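Local coordinates for conserved hypothetical protein (Pseudomonas aeruginosa, PDB 1YLL) that is of unknown function but belongs to the HutD family of cupin-type beta-barrel proteins, named after the histidine utilisation genes, at residues D[143-149]-D[163-169]. Numbering follows the deposited sequence.
Sequences LLFAQQD and LAAHDCL
Leu144 and Leu169 form an antiparallel hydrogen-bonded pair, Leu144 N to Leu169 O and Leu169 N to Leu144 O both 2.9 Å. The ladder ends at the non-hydrogen-bonded pair Phe145–Cys168; beyond it Ala146 N reaches Asp167 O almost straight (178°), and Ala146 O accepts His166 N at 2.7 Å. Both bonds tie the strand end to the type II turn Ala164–Asp167, closed by Asp167 N to Ala164 O and braced further by Ala164 N, which meets Asp167 OD1 from above the carboxylate plane. Asp167 OD1 also forms a salt bridge with Arg10. The case illustrates how a beta ladder sorts side chains onto two faces. On one, Leu144 CB and Leu169 CB lie 4.0 Å apart, and Leu163 CD2 reaches in from outside the ladder to Leu144 CD1 and, at 3.7 Å, Ala146 CB. On the other, Phe145 CB lies 4.2 Å from Cys168 SG; with CG anti to the backbone N (chi1 176°), the ring extends beside His166 of the turn, planes oblique at 36°, Phe145 CZ 3.7 Å from His166 CD2. A water in the imidazole plane joins His166 NE2 to Gln147 NE2, while Gln147 OE1 bonds Arg88. Within the five-stranded sheet, 141-146 lies between 168-171 and 187-197; Phe145 stacks on Phe111 and, with Cys168, faces strand 42-49 of the six-stranded sheet.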
loop_
_atom_site.group_PDB
_atom_site.type_symbol
_atom_site.label_atom_id
_atom_site.label_comp_id
_atom_site.label_asym_id
_atom_site.label_seq_id
_atom_site.Cartn_x
_atom_site.Cartn_y
_atom_site.Cartn_z
ATOM N N LEU D 143 17.043 7.738 -4.719
ATOM C CA LEU D 143 17.785 6.644 -4.136
ATOM C C LEU D 143 17.354 6.717 -2.665
ATOM O O LEU D 143 17.493 7.757 -2.013
ATOM C CB LEU D 143 19.297 6.878 -4.265
ATOM C CG LEU D 143 19.762 7.038 -5.712
ATOM C CD1 LEU D 143 21.195 7.557 -5.768
ATOM C CD2 LEU D 143 19.619 5.688 -6.386
ATOM N N LEU D 144 16.780 5.639 -2.132
ATOM C CA LEU D 144 16.324 5.671 -0.740
ATOM C C LEU D 144 17.069 4.565 0.008
ATOM O O LEU D 144 16.788 3.382 -0.168
ATOM C CB LEU D 144 14.794 5.452 -0.689
ATOM C CG LEU D 144 14.065 5.698 0.624
ATOM C CD1 LEU D 144 14.526 4.702 1.652
ATOM C CD2 LEU D 144 14.307 7.127 1.133
ATOM N N PHE D 145 18.060 4.965 0.803
ATOM C CA PHE D 145 18.920 4.038 1.517
ATOM C C PHE D 145 18.415 3.801 2.928
ATOM O O PHE D 145 18.142 4.750 3.629
ATOM C CB PHE D 145 20.317 4.643 1.606
ATOM C CG PHE D 145 21.289 3.825 2.417
ATOM C CD1 PHE D 145 21.899 2.708 1.871
ATOM C CD2 PHE D 145 21.603 4.206 3.732
ATOM C CE1 PHE D 145 22.824 1.966 2.613
ATOM C CE2 PHE D 145 22.538 3.469 4.491
ATOM C CZ PHE D 145 23.138 2.370 3.942
ATOM N N ALA D 146 18.256 2.539 3.336
ATOM C CA ALA D 146 17.795 2.253 4.696
ATOM C C ALA D 146 18.981 1.917 5.576
ATOM O O ALA D 146 19.701 0.973 5.272
ATOM C CB ALA D 146 16.823 1.053 4.684
ATOM N N GLN D 147 19.216 2.674 6.644
ATOM C CA GLN D 147 20.339 2.323 7.517
ATOM C C GLN D 147 19.870 1.181 8.433
ATOM O O GLN D 147 20.606 0.231 8.718
ATOM C CB GLN D 147 20.774 3.495 8.374
ATOM C CG GLN D 147 21.919 3.082 9.251
ATOM C CD GLN D 147 22.312 4.120 10.238
ATOM O OE1 GLN D 147 21.540 5.026 10.556
ATOM N NE2 GLN D 147 23.527 3.991 10.763
ATOM N N GLN D 148 18.636 1.291 8.891
ATOM C CA GLN D 148 18.065 0.270 9.765
ATOM C C GLN D 148 16.986 -0.536 9.029
ATOM O O GLN D 148 16.423 -0.083 8.042
ATOM C CB GLN D 148 17.554 0.948 11.031
ATOM C CG GLN D 148 18.717 1.585 11.791
ATOM C CD GLN D 148 18.313 2.638 12.780
ATOM O OE1 GLN D 148 18.932 2.776 13.843
ATOM N NE2 GLN D 148 17.292 3.410 12.445
ATOM N N ASP D 149 16.723 -1.745 9.508
ATOM C CA ASP D 149 15.763 -2.635 8.860
ATOM C C ASP D 149 14.283 -2.307 9.064
ATOM O O ASP D 149 13.907 -1.624 10.007
ATOM C CB ASP D 149 16.011 -4.072 9.350
ATOM C CG ASP D 149 15.432 -5.115 8.417
ATOM O OD1 ASP D 149 14.294 -4.933 7.941
ATOM O OD2 ASP D 149 16.111 -6.121 8.143
ATOM N N LEU D 163 12.714 -2.757 2.682
ATOM C CA LEU D 163 14.158 -2.710 2.789
ATOM C C LEU D 163 14.717 -3.253 4.101
ATOM O O LEU D 163 14.254 -2.899 5.185
ATOM C CB LEU D 163 14.637 -1.257 2.602
ATOM C CG LEU D 163 14.705 -0.537 1.237
ATOM C CD1 LEU D 163 13.444 -0.650 0.444
ATOM C CD2 LEU D 163 15.021 0.933 1.511
ATOM N N ALA D 164 15.740 -4.097 3.981
ATOM C CA ALA D 164 16.441 -4.611 5.155
ATOM C C ALA D 164 17.575 -3.592 5.377
ATOM O O ALA D 164 17.753 -2.659 4.560
ATOM C CB ALA D 164 17.021 -6.002 4.875
ATOM N N ALA D 165 18.334 -3.758 6.453
ATOM C CA ALA D 165 19.431 -2.824 6.747
ATOM C C ALA D 165 20.419 -2.742 5.591
ATOM O O ALA D 165 20.905 -3.756 5.085
ATOM C CB ALA D 165 20.159 -3.232 8.022
ATOM N N HIS D 166 20.693 -1.500 5.200
ATOM C CA HIS D 166 21.580 -1.113 4.106
ATOM C C HIS D 166 21.084 -1.370 2.707
ATOM O O HIS D 166 21.825 -1.158 1.747
ATOM C CB HIS D 166 23.005 -1.674 4.283
ATOM C CG HIS D 166 23.726 -1.079 5.452
ATOM N ND1 HIS D 166 25.076 -1.257 5.672
ATOM C CD2 HIS D 166 23.273 -0.326 6.483
ATOM C CE1 HIS D 166 25.421 -0.641 6.788
ATOM N NE2 HIS D 166 24.345 -0.067 7.301
ATOM N N ASP D 167 19.832 -1.813 2.563
ATOM C CA ASP D 167 19.280 -2.004 1.215
ATOM C C ASP D 167 18.946 -0.596 0.681
ATOM O O ASP D 167 18.778 0.351 1.456
ATOM C CB ASP D 167 17.985 -2.817 1.232
ATOM C CG ASP D 167 18.214 -4.300 1.541
ATOM O OD1 ASP D 167 17.199 -5.011 1.737
ATOM O OD2 ASP D 167 19.379 -4.764 1.582
ATOM N N CYS D 168 18.786 -0.484 -0.630
ATOM C CA CYS D 168 18.518 0.817 -1.218
ATOM C C CYS D 168 17.573 0.775 -2.418
ATOM O O CYS D 168 17.810 0.068 -3.380
ATOM C CB CYS D 168 19.856 1.443 -1.626
ATOM S SG CYS D 168 19.846 3.182 -2.269
ATOM N N LEU D 169 16.500 1.539 -2.346
ATOM C CA LEU D 169 15.598 1.614 -3.474
ATOM C C LEU D 169 16.266 2.507 -4.504
ATOM O O LEU D 169 16.865 3.513 -4.149
ATOM C CB LEU D 169 14.293 2.271 -3.077
ATOM C CG LEU D 169 13.422 2.534 -4.311
ATOM C CD1 LEU D 169 12.389 1.431 -4.402
ATOM C CD2 LEU D 169 12.757 3.870 -4.239
HETATM O O HOH W 1 24.632 1.107 9.745
HETATM O O HOH W 2 14.694 -0.562 6.273
HETATM O O HOH W 3 18.540 -6.329 8.145
#